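Local coordinates for nucleoside diphosphate kinase family protein (PDB 3JS9), which probably transfers the terminal phosphate of nucleoside triphosphates to nucleoside diphosphates by way of a phosphohistidine intermediate, with magnesium as cofactor, at residues 49-57 / 66-74; 37-48 / 138-149. One frame throughout, in Å; residues are numbered along the deposited sequence.

Contact 1. Residues 49-57 / 66-74; sequences TMDVVAQHY and FKDLCDFIS. With SO4 (sulfate ion), chain G.
Met-50 lies against Ser-74 and Val-53 against Cys-70 where helices 50-56 and 66-74 pack as a short helical hairpin, their axes approaching to 9.1 Å and their N-to-C directions 130° apart. With no hydrogen bond between the helices, side-chain shape does the joining. Val-53, branched at CB and compact, serves both ways: CG1 rests on the turn at Cys-70, 3.6 Å from Cys-70 CA, and CG2 meets Ile-73 CG2 at 3.9 Å. Met-50 reaches farther because its flexible chain bends at chi2 (68°) and again at chi3, laying SD 3.6 Å from Cys-70 CB and CE beside both Ser-74 OG and Asp-71 OD1. Ser-74 can sit against apolar neighbours because its hydroxyl is occupied within its own helix: OG bonds to Cys-70 O at 3.1 Å, joining the backbone N of Ser-74 on that one carbonyl oxygen. At the other end Tyr-57 has its ring sandwiched. Leu-69 CG stands over the centre of one face, 4.0 Å from the ring centroid and 7° off the normal, while His-56 CD2 covers the opposite face. Phe-66 closes this end, its CE1 lying 3.8 Å from Tyr-57 CB. In this family the hairpin borders the nucleotide cleft, consistent with Leu-69 lying beside Phe-65, a predicted ATP-binding residue, and with a sulfate held nearby by Lys-17 and His-123. Helix 128-138 packs on helix 50-56 through Val-52, Gln-55 and His-56, whereas Phe-72 of the other helix packs on helix 18-22 and on Trp-154 of a neighbouring subunit.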
loop_
_atom_site.group_PDB
_atom_site.type_symbol
_atom_site.label_atom_id
_atom_site.label_comp_id
_atom_site.label_asym_id
_atom_site.label_seq_id
_atom_site.Cartn_x
_atom_site.Cartn_y
_atom_site.Cartn_z
ATOM N N THR A 49 5.324 -16.449 29.279
ATOM C CA THR A 49 5.195 -17.454 30.339
ATOM C C THR A 49 3.777 -17.444 30.849
ATOM O O THR A 49 3.116 -16.395 30.832
ATOM C CB THR A 49 6.131 -17.175 31.555
ATOM O OG1 THR A 49 5.780 -15.910 32.151
ATOM C CG2 THR A 49 7.594 -17.190 31.134
ATOM N N MET A 50 3.313 -18.591 31.341
ATOM C CA MET A 50 1.975 -18.629 31.925
ATOM C C MET A 50 1.768 -17.579 33.034
ATOM O O MET A 50 0.709 -16.976 33.098
ATOM C CB MET A 50 1.586 -20.032 32.395
ATOM C CG MET A 50 0.115 -20.149 32.881
ATOM S SD MET A 50 -1.184 -19.958 31.594
ATOM C CE MET A 50 -0.983 -21.519 30.723
ATOM N N ASP A 51 2.776 -17.332 33.868
ATOM C CA ASP A 51 2.610 -16.398 34.987
ATOM C C ASP A 51 2.317 -14.972 34.527
ATOM O O ASP A 51 1.509 -14.265 35.159
ATOM C CB ASP A 51 3.835 -16.374 35.911
ATOM C CG ASP A 51 4.231 -17.752 36.409
ATOM O OD1 ASP A 51 5.158 -18.345 35.777
ATOM O OD2 ASP A 51 3.622 -18.231 37.407
ATOM N N VAL A 52 2.991 -14.545 33.452
ATOM C CA VAL A 52 2.773 -13.225 32.868
ATOM C C VAL A 52 1.375 -13.163 32.258
ATOM O O VAL A 52 0.617 -12.209 32.492
ATOM C CB VAL A 52 3.897 -12.853 31.833
ATOM C CG1 VAL A 52 3.567 -11.595 31.049
ATOM C CG2 VAL A 52 5.252 -12.661 32.554
ATOM N N VAL A 53 1.009 -14.201 31.527
ATOM C CA VAL A 53 -0.326 -14.236 30.964
ATOM C C VAL A 53 -1.408 -14.205 32.044
ATOM O O VAL A 53 -2.406 -13.480 31.908
ATOM C CB VAL A 53 -0.549 -15.433 29.983
ATOM C CG1 VAL A 53 -1.965 -15.400 29.437
ATOM C CG2 VAL A 53 0.472 -15.393 28.855
ATOM N N ALA A 54 -1.214 -14.967 33.112
ATOM C CA ALA A 54 -2.195 -14.973 34.195
ATOM C C ALA A 54 -2.325 -13.601 34.860
ATOM O O ALA A 54 -3.432 -13.195 35.199
ATOM C CB ALA A 54 -1.898 -16.056 35.203
ATOM N N GLN A 55 -1.216 -12.869 35.003
ATOM C CA GLN A 55 -1.291 -11.504 35.538
ATOM C C GLN A 55 -1.933 -10.576 34.547
ATOM O O GLN A 55 -2.603 -9.622 34.950
ATOM C CB GLN A 55 0.086 -10.915 35.887
ATOM C CG GLN A 55 0.575 -11.189 37.250
ATOM C CD GLN A 55 -0.533 -11.153 38.292
ATOM O OE1 GLN A 55 -1.012 -12.210 38.729
ATOM N NE2 GLN A 55 -0.952 -9.934 38.698
ATOM N N HIS A 56 -1.689 -10.814 33.254
ATOM C CA HIS A 56 -2.202 -9.910 32.238
ATOM C C HIS A 56 -3.722 -9.938 32.283
ATOM O O HIS A 56 -4.377 -8.903 32.207
ATOM C CB HIS A 56 -1.675 -10.262 30.852
ATOM C CG HIS A 56 -2.291 -9.454 29.746
ATOM N ND1 HIS A 56 -2.006 -8.118 29.546
ATOM C CD2 HIS A 56 -3.171 -9.799 28.774
ATOM C CE1 HIS A 56 -2.688 -7.677 28.504
ATOM N NE2 HIS A 56 -3.400 -8.676 28.018
ATOM N N TYR A 57 -4.261 -11.133 32.467
ATOM C CA TYR A 57 -5.694 -11.332 32.474
ATOM C C TYR A 57 -6.272 -11.453 33.890
ATOM O O TYR A 57 -7.289 -12.114 34.090
ATOM C CB TYR A 57 -6.019 -12.580 31.676
ATOM C CG TYR A 57 -5.836 -12.412 30.205
ATOM C CD1 TYR A 57 -4.876 -13.131 29.520
ATOM C CD2 TYR A 57 -6.647 -11.532 29.484
ATOM C CE1 TYR A 57 -4.734 -12.983 28.173
ATOM C CE2 TYR A 57 -6.514 -11.383 28.140
ATOM C CZ TYR A 57 -5.559 -12.105 27.491
ATOM O OH TYR A 57 -5.412 -11.928 26.137
ATOM N N PHE A 66 -11.169 -18.416 31.562
ATOM C CA PHE A 66 -9.816 -18.057 32.003
ATOM C C PHE A 66 -8.711 -19.034 31.580
ATOM O O PHE A 66 -7.715 -18.603 31.014
ATOM C CB PHE A 66 -9.796 -17.812 33.519
ATOM C CG PHE A 66 -8.503 -17.219 34.034
ATOM C CD1 PHE A 66 -8.086 -15.940 33.644
ATOM C CD2 PHE A 66 -7.712 -17.925 34.939
ATOM C CE1 PHE A 66 -6.898 -15.382 34.137
ATOM C CE2 PHE A 66 -6.523 -17.374 35.441
ATOM C CZ PHE A 66 -6.120 -16.101 35.036
ATOM N N LYS A 67 -8.889 -20.331 31.829
ATOM C CA LYS A 67 -7.889 -21.340 31.437
ATOM C C LYS A 67 -7.600 -21.324 29.924
ATOM O O LYS A 67 -6.448 -21.157 29.499
ATOM C CB LYS A 67 -8.284 -22.756 31.902
ATOM N N ASP A 68 -8.652 -21.482 29.122
ATOM C CA ASP A 68 -8.523 -21.530 27.662
ATOM C C ASP A 68 -7.824 -20.283 27.078
ATOM O O ASP A 68 -6.992 -20.397 26.164
ATOM C CB ASP A 68 -9.888 -21.721 27.018
ATOM C CG ASP A 68 -10.543 -23.000 27.447
ATOM O OD1 ASP A 68 -10.561 -23.955 26.645
ATOM O OD2 ASP A 68 -11.033 -23.053 28.597
ATOM N N LEU A 69 -8.181 -19.120 27.629
ATOM C CA LEU A 69 -7.695 -17.827 27.209
ATOM C C LEU A 69 -6.204 -17.687 27.508
ATOM O O LEU A 69 -5.421 -17.338 26.627
ATOM C CB LEU A 69 -8.505 -16.737 27.914
ATOM C CG LEU A 69 -8.154 -15.256 27.758
ATOM C CD1 LEU A 69 -8.127 -14.800 26.278
ATOM C CD2 LEU A 69 -9.127 -14.413 28.596
ATOM N N CYS A 70 -5.823 -17.975 28.751
ATOM C CA CYS A 70 -4.428 -17.987 29.159
ATOM C C CYS A 70 -3.628 -18.971 28.323
ATOM O O CYS A 70 -2.502 -18.667 27.950
ATOM C CB CYS A 70 -4.296 -18.344 30.641
ATOM S SG CYS A 70 -4.816 -17.058 31.796
ATOM N N ASP A 71 -4.202 -20.140 28.029
ATOM C CA ASP A 71 -3.503 -21.178 27.255
ATOM C C ASP A 71 -3.226 -20.687 25.831
ATOM O O ASP A 71 -2.194 -20.997 25.229
ATOM C CB ASP A 71 -4.320 -22.481 27.172
ATOM C CG ASP A 71 -4.356 -23.272 28.491
ATOM O OD1 ASP A 71 -3.562 -22.983 29.428
ATOM O OD2 ASP A 71 -5.186 -24.215 28.580
ATOM N N PHE A 72 -4.160 -19.919 25.304
ATOM C CA PHE A 72 -4.088 -19.483 23.933
ATOM C C PHE A 72 -2.929 -18.493 23.759
ATOM O O PHE A 72 -2.145 -18.562 22.790
ATOM C CB PHE A 72 -5.427 -18.849 23.546
ATOM C CG PHE A 72 -5.416 -18.196 22.211
ATOM C CD1 PHE A 72 -5.372 -18.963 21.048
ATOM C CD2 PHE A 72 -5.434 -16.804 22.111
ATOM C CE1 PHE A 72 -5.349 -18.337 19.810
ATOM C CE2 PHE A 72 -5.422 -16.183 20.882
ATOM C CZ PHE A 72 -5.378 -16.937 19.731
ATOM N N ILE A 73 -2.813 -17.580 24.715
ATOM C CA ILE A 73 -1.749 -16.590 24.653
ATOM C C ILE A 73 -0.371 -17.084 25.086
ATOM O O ILE A 73 0.626 -16.769 24.445
ATOM C CB ILE A 73 -2.168 -15.297 25.298
ATOM C CG1 ILE A 73 -3.195 -14.682 24.347
ATOM C CG2 ILE A 73 -0.966 -14.368 25.421
ATOM C CD1 ILE A 73 -4.120 -13.780 24.989
ATOM N N SER A 74 -0.317 -17.893 26.140
ATOM C CA SER A 74 0.956 -18.430 26.598
ATOM C C SER A 74 1.538 -19.416 25.573
ATOM O O SER A 74 2.770 -19.519 25.429
ATOM C CB SER A 74 0.830 -19.043 28.007
ATOM O OG SER A 74 0.186 -20.307 27.972
HETATM S S SO4 G . -7.595 -8.394 24.835
HETATM O O1 SO4 G . -7.635 -6.948 24.567
HETATM O O2 SO4 G . -8.469 -8.665 25.953
HETATM O O3 SO4 G . -6.284 -8.977 25.166
HETATM O O4 SO4 G . -8.096 -9.002 23.630
#

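Contact 2. Residues 37-48 / 138-149; sequences GLKLIAAKFEHP and WFTPEQLVTWER. With SO4 (sulfate ion), chain E; SO4 (sulfate ion), chain D.
Ile-41 and Val-145 meet at a classic beta bulge, where Ile-41 and Ala-42 both face Ile-82 in strand 39-46, an outermost strand of the chain's antiparallel sheet; residues 138-149 run alongside it. Val-145 N donates to Ile-41 O at 2.8 Å. Ala-42, with nothing beyond CB, lets Phe-139 pack in close: CB sits over the centre of one face, 3.6 Å from the ring centroid, while the ring edge comes up to Ala-43. Lys-44 slides past the same ring in the opposite sense. Its CG lies between backbone N and carbonyl carbon (chi1 56°), and the chain beyond is fully extended, a length that takes NZ across to Gln-143 OE1 at 2.7 Å and Trp-138 O at 2.8 Å. Gln-143 OE1 is gripped from its other face by Thr-140 N, which fixes the amide's rotation. Farther along, Lys-39 lays its CD over the Trp-147 indole. A bend at chi3 (89°) then turns NZ to Trp-147 O, 2.6 Å away, and to a sulfate probably from the crystallisation liquor. The indole uses its in-plane N-H: NE1 reaches Leu-40 O at 2.8 Å, almost straight (174°). Nearer the backbone, Lys-39 CB rests over one face of the Arg-149 guanidinium, whose NH2 holds the sulfate O4 at 2.9 Å. Trp-147 meets Phe-45 of a neighbouring subunit edge-to-face, and Phe-45 meets Trp-147 of that subunit likewise. Gly-37, with the positive phi of a Schellman motif, ends the preceding helix; Arg-149 grips Gly-37 O end-on, NH1 at 2.9 Å and NH2 beside it, both from the same face of the carbonyl plane.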
loop_
_atom_site.group_PDB
_atom_site.type_symbol
_atom_site.label_atom_id
_atom_site.label_comp_id
_atom_site.label_asym_id
_atom_site.label_seq_id
_atom_site.Cartn_x
_atom_site.Cartn_y
_atom_site.Cartn_z
ATOM N N GLY A 37 2.349 8.243 14.404
ATOM C CA GLY A 37 3.274 9.224 14.949
ATOM C C GLY A 37 3.565 9.056 16.418
ATOM O O GLY A 37 4.300 9.865 17.006
ATOM N N LEU A 38 2.988 8.035 17.042
ATOM C CA LEU A 38 3.381 7.705 18.399
ATOM C C LEU A 38 4.831 7.284 18.320
ATOM O O LEU A 38 5.283 6.801 17.286
ATOM C CB LEU A 38 2.511 6.586 18.985
ATOM C CG LEU A 38 1.022 6.945 19.108
ATOM C CD1 LEU A 38 0.249 5.768 19.760
ATOM C CD2 LEU A 38 0.825 8.287 19.865
ATOM N N LYS A 39 5.567 7.491 19.395
ATOM C CA LYS A 39 6.982 7.182 19.418
ATOM C C LYS A 39 7.180 5.796 19.992
ATOM O O LYS A 39 6.649 5.485 21.064
ATOM C CB LYS A 39 7.760 8.255 20.216
ATOM C CG LYS A 39 9.173 7.828 20.487
ATOM C CD LYS A 39 10.116 8.940 20.760
ATOM C CE LYS A 39 10.141 9.273 22.241
ATOM N NZ LYS A 39 11.393 9.981 22.592
ATOM N N LEU A 40 7.935 4.952 19.286
ATOM C CA LEU A 40 8.177 3.604 19.790
ATOM C C LEU A 40 9.146 3.669 20.964
ATOM O O LEU A 40 10.200 4.315 20.870
ATOM C CB LEU A 40 8.735 2.704 18.706
ATOM C CG LEU A 40 8.936 1.260 19.171
ATOM C CD1 LEU A 40 7.577 0.609 19.479
ATOM C CD2 LEU A 40 9.698 0.422 18.124
ATOM N N ILE A 41 8.771 3.010 22.065
ATOM C CA ILE A 41 9.590 2.899 23.282
ATOM C C ILE A 41 10.225 1.499 23.494
ATOM O O ILE A 41 11.352 1.393 23.987
ATOM C CB ILE A 41 8.733 3.260 24.516
ATOM C CG1 ILE A 41 8.213 4.697 24.384
ATOM C CG2 ILE A 41 9.512 3.073 25.817
ATOM C CD1 ILE A 41 9.344 5.729 24.180
ATOM N N ALA A 42 9.506 0.436 23.125
ATOM C CA ALA A 42 9.934 -0.939 23.406
ATOM C C ALA A 42 9.209 -1.901 22.493
ATOM O O ALA A 42 8.029 -1.686 22.146
ATOM C CB ALA A 42 9.668 -1.322 24.856
ATOM N N ALA A 43 9.891 -2.965 22.110
ATOM C CA ALA A 43 9.271 -3.968 21.276
ATOM C C ALA A 43 10.075 -5.230 21.439
ATOM O O ALA A 43 11.296 -5.134 21.625
ATOM C CB ALA A 43 9.294 -3.520 19.815
ATOM N N LYS A 44 9.416 -6.391 21.370
ATOM C CA LYS A 44 10.100 -7.701 21.290
ATOM C C LYS A 44 9.146 -8.823 20.868
ATOM O O LYS A 44 7.982 -8.826 21.240
ATOM C CB LYS A 44 10.719 -8.084 22.642
ATOM C CG LYS A 44 9.710 -8.103 23.785
ATOM C CD LYS A 44 10.333 -8.511 25.077
ATOM C CE LYS A 44 9.359 -8.373 26.234
ATOM N NZ LYS A 44 10.101 -8.377 27.555
ATOM N N PHE A 45 9.661 -9.777 20.094
ATOM C CA PHE A 45 8.953 -11.001 19.751
ATOM C C PHE A 45 9.201 -11.964 20.935
ATOM O O PHE A 45 10.317 -12.060 21.410
ATOM C CB PHE A 45 9.590 -11.569 18.468
ATOM C CG PHE A 45 8.814 -12.681 17.803
ATOM C CD1 PHE A 45 7.416 -12.607 17.646
ATOM C CD2 PHE A 45 9.489 -13.782 17.293
ATOM C CE1 PHE A 45 6.715 -13.599 17.010
ATOM C CE2 PHE A 45 8.789 -14.818 16.641
ATOM C CZ PHE A 45 7.398 -14.722 16.493
ATOM N N GLU A 46 8.184 -12.670 21.405
ATOM C CA GLU A 46 8.381 -13.633 22.493
ATOM C C GLU A 46 7.342 -14.752 22.594
ATOM O O GLU A 46 6.229 -14.672 22.026
ATOM C CB GLU A 46 8.497 -12.934 23.845
ATOM C CG GLU A 46 7.200 -12.719 24.548
ATOM C CD GLU A 46 7.403 -12.080 25.902
ATOM O OE1 GLU A 46 8.557 -11.696 26.229
ATOM O OE2 GLU A 46 6.409 -11.940 26.644
ATOM N N HIS A 47 7.755 -15.805 23.304
ATOM C CA HIS A 47 6.866 -16.845 23.810
ATOM C C HIS A 47 6.621 -16.508 25.285
ATOM O O HIS A 47 7.483 -16.717 26.113
ATOM C CB HIS A 47 7.574 -18.186 23.677
ATOM C CG HIS A 47 6.741 -19.364 24.075
ATOM N ND1 HIS A 47 6.639 -20.494 23.289
ATOM C CD2 HIS A 47 5.984 -19.598 25.175
ATOM C CE1 HIS A 47 5.840 -21.364 23.880
ATOM N NE2 HIS A 47 5.429 -20.844 25.025
ATOM N N PRO A 48 5.453 -15.980 25.622
ATOM C CA PRO A 48 5.171 -15.559 27.001
ATOM C C PRO A 48 5.115 -16.745 27.992
ATOM O O PRO A 48 4.882 -17.898 27.585
ATOM C CB PRO A 48 3.769 -14.945 26.913
ATOM C CG PRO A 48 3.351 -15.059 25.505
ATOM C CD PRO A 48 4.228 -16.055 24.816
ATOM N N TRP A 138 5.007 -6.519 30.945
ATOM C CA TRP A 138 5.524 -7.224 29.756
ATOM C C TRP A 138 6.998 -6.894 29.411
ATOM O O TRP A 138 7.690 -7.650 28.712
ATOM C CB TRP A 138 4.601 -6.969 28.564
ATOM C CG TRP A 138 3.267 -7.635 28.697
ATOM C CD1 TRP A 138 2.124 -7.112 29.265
ATOM C CD2 TRP A 138 2.934 -8.973 28.278
ATOM N NE1 TRP A 138 1.100 -8.036 29.181
ATOM C CE2 TRP A 138 1.573 -9.180 28.583
ATOM C CE3 TRP A 138 3.643 -9.989 27.623
ATOM C CZ2 TRP A 138 0.914 -10.367 28.270
ATOM C CZ3 TRP A 138 2.989 -11.167 27.296
ATOM C CH2 TRP A 138 1.638 -11.357 27.637
ATOM N N PHE A 139 7.468 -5.768 29.924
ATOM C CA PHE A 139 8.804 -5.278 29.606
ATOM C C PHE A 139 9.578 -4.945 30.873
ATOM O O PHE A 139 9.067 -4.239 31.750
ATOM C CB PHE A 139 8.684 -4.009 28.761
ATOM C CG PHE A 139 8.399 -4.263 27.295
ATOM C CD1 PHE A 139 7.124 -4.062 26.769
ATOM C CD2 PHE A 139 9.420 -4.662 26.425
ATOM C CE1 PHE A 139 6.885 -4.281 25.417
ATOM C CE2 PHE A 139 9.171 -4.857 25.070
ATOM C CZ PHE A 139 7.914 -4.675 24.574
ATOM N N THR A 140 10.807 -5.414 30.974
ATOM C CA THR A 140 11.653 -4.993 32.092
ATOM C C THR A 140 12.089 -3.577 31.761
ATOM O O THR A 140 12.149 -3.219 30.599
ATOM C CB THR A 140 12.893 -5.920 32.272
ATOM O OG1 THR A 140 13.766 -5.776 31.144
ATOM C CG2 THR A 140 12.489 -7.365 32.346
ATOM N N PRO A 141 12.412 -2.763 32.771
ATOM C CA PRO A 141 12.858 -1.363 32.499
ATOM C C PRO A 141 14.124 -1.175 31.633
ATOM O O PRO A 141 14.289 -0.131 31.031
ATOM C CB PRO A 141 13.086 -0.775 33.906
ATOM C CG PRO A 141 13.147 -1.954 34.838
ATOM C CD PRO A 141 12.373 -3.082 34.213
ATOM N N GLU A 142 15.015 -2.155 31.557
ATOM C CA GLU A 142 16.177 -2.037 30.669
ATOM C C GLU A 142 15.780 -2.194 29.185
ATOM O O GLU A 142 16.585 -1.952 28.282
ATOM C CB GLU A 142 17.282 -3.036 31.058
ATOM C CG GLU A 142 16.783 -4.453 31.401
ATOM C CD GLU A 142 16.296 -4.642 32.898
ATOM O OE1 GLU A 142 16.066 -3.659 33.660
ATOM O OE2 GLU A 142 16.154 -5.818 33.326
ATOM N N GLN A 143 14.535 -2.589 28.941
ATOM C CA GLN A 143 14.040 -2.773 27.592
ATOM C C GLN A 143 13.352 -1.494 27.081
ATOM O O GLN A 143 12.867 -1.430 25.961
ATOM C CB GLN A 143 13.123 -3.993 27.555
ATOM C CG GLN A 143 13.883 -5.331 27.781
ATOM C CD GLN A 143 12.953 -6.520 27.997
ATOM O OE1 GLN A 143 11.777 -6.343 28.316
ATOM N NE2 GLN A 143 13.474 -7.736 27.816
ATOM N N LEU A 144 13.302 -0.469 27.915
ATOM C CA LEU A 144 12.715 0.784 27.485
ATOM C C LEU A 144 13.805 1.580 26.793
ATOM O O LEU A 144 14.920 1.660 27.307
ATOM C CB LEU A 144 12.140 1.551 28.678
ATOM C CG LEU A 144 11.077 0.797 29.498
ATOM C CD1 LEU A 144 10.569 1.636 30.694
ATOM C CD2 LEU A 144 9.915 0.292 28.600
ATOM N N VAL A 145 13.515 2.125 25.614
ATOM C CA VAL A 145 14.532 2.817 24.861
ATOM C C VAL A 145 14.333 4.332 24.982
ATOM O O VAL A 145 13.264 4.839 24.675
ATOM C CB VAL A 145 14.586 2.322 23.375
ATOM C CG1 VAL A 145 15.576 3.139 22.534
ATOM C CG2 VAL A 145 14.944 0.831 23.326
ATOM N N THR A 146 15.361 5.036 25.463
ATOM C CA THR A 146 15.408 6.487 25.403
ATOM C C THR A 146 16.050 6.908 24.066
ATOM O O THR A 146 17.129 6.414 23.677
ATOM C CB THR A 146 16.189 7.074 26.630
ATOM O OG1 THR A 146 15.474 6.774 27.845
ATOM C CG2 THR A 146 16.352 8.602 26.522
ATOM N N TRP A 147 15.357 7.776 23.336
ATOM C CA TRP A 147 15.875 8.356 22.103
ATOM C C TRP A 147 15.081 9.586 21.744
ATOM O O TRP A 147 14.013 9.826 22.333
ATOM C CB TRP A 147 15.857 7.349 20.953
ATOM C CG TRP A 147 14.508 6.868 20.437
ATOM C CD1 TRP A 147 13.590 6.112 21.113
ATOM C CD2 TRP A 147 13.989 7.018 19.094
ATOM N NE1 TRP A 147 12.525 5.817 20.294
ATOM C CE2 TRP A 147 12.750 6.346 19.049
ATOM C CE3 TRP A 147 14.444 7.682 17.938
ATOM C CZ2 TRP A 147 11.947 6.326 17.898
ATOM C CZ3 TRP A 147 13.661 7.654 16.790
ATOM C CH2 TRP A 147 12.419 6.969 16.778
ATOM N N GLU A 148 15.593 10.368 20.792
ATOM C CA GLU A 148 14.899 11.591 20.369
ATOM C C GLU A 148 14.697 11.663 18.851
ATOM O O GLU A 148 15.637 11.437 18.074
ATOM C CB GLU A 148 15.635 12.834 20.888
ATOM C CG GLU A 148 14.689 13.983 21.240
ATOM C CD GLU A 148 15.381 15.359 21.312
ATOM O OE1 GLU A 148 16.623 15.401 21.538
ATOM O OE2 GLU A 148 14.678 16.393 21.142
ATOM N N ARG A 149 13.463 11.931 18.433
ATOM C CA ARG A 149 13.138 12.034 17.017
ATOM C C ARG A 149 13.430 13.419 16.496
ATOM O O ARG A 149 12.841 14.406 16.972
ATOM C CB ARG A 149 11.669 11.705 16.763
ATOM C CG ARG A 149 11.386 10.225 16.599
ATOM C CD ARG A 149 9.905 9.956 16.332
ATOM N NE ARG A 149 9.030 10.682 17.260
ATOM C CZ ARG A 149 7.721 10.489 17.345
ATOM N NH1 ARG A 149 7.134 9.583 16.563
ATOM N NH2 ARG A 149 7.004 11.173 18.220
HETATM S S SO4 E . 10.087 12.822 20.481
HETATM O O1 SO4 E . 10.949 11.818 19.867
HETATM O O2 SO4 E . 10.831 14.085 20.514
HETATM O O3 SO4 E . 9.823 12.407 21.854
HETATM O O4 SO4 E . 8.851 12.899 19.691
HETATM S S SO4 D . 3.443 -24.117 25.431
HETATM O O1 SO4 D . 1.991 -23.941 25.354
HETATM O O2 SO4 D . 3.980 -22.940 26.110
HETATM O O3 SO4 D . 3.759 -25.336 26.168
HETATM O O4 SO4 D . 4.016 -24.292 24.093
HETATM O O HOH W 1 12.463 -2.867 23.570
HETATM O O HOH W 2 7.343 -10.809 29.050
#

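How the contacts relate
From the N terminus, the chain first enters contact 2 at residues 37-48, leaves strand 39-46 through His-47 and Pro-48, and passes straight into helix 50-56 of contact 1. After eight residues beyond segment 49-57, helix 66-75 returns, so contact 1 closes a short loop and leads back into strand 78-85, which pairs antiparallel with strand 39-46. Only after helix 128-138 do residues 138-149 come back to the starting strand; contact 2 thus closes a loop of 89 residues with contact 1 nested inside. The two touch where His-56 and Val-52 pack on Trp-138 and where Pro-48 meets Ile-73, joining sheet edge, helical hairpin and C-terminal segment.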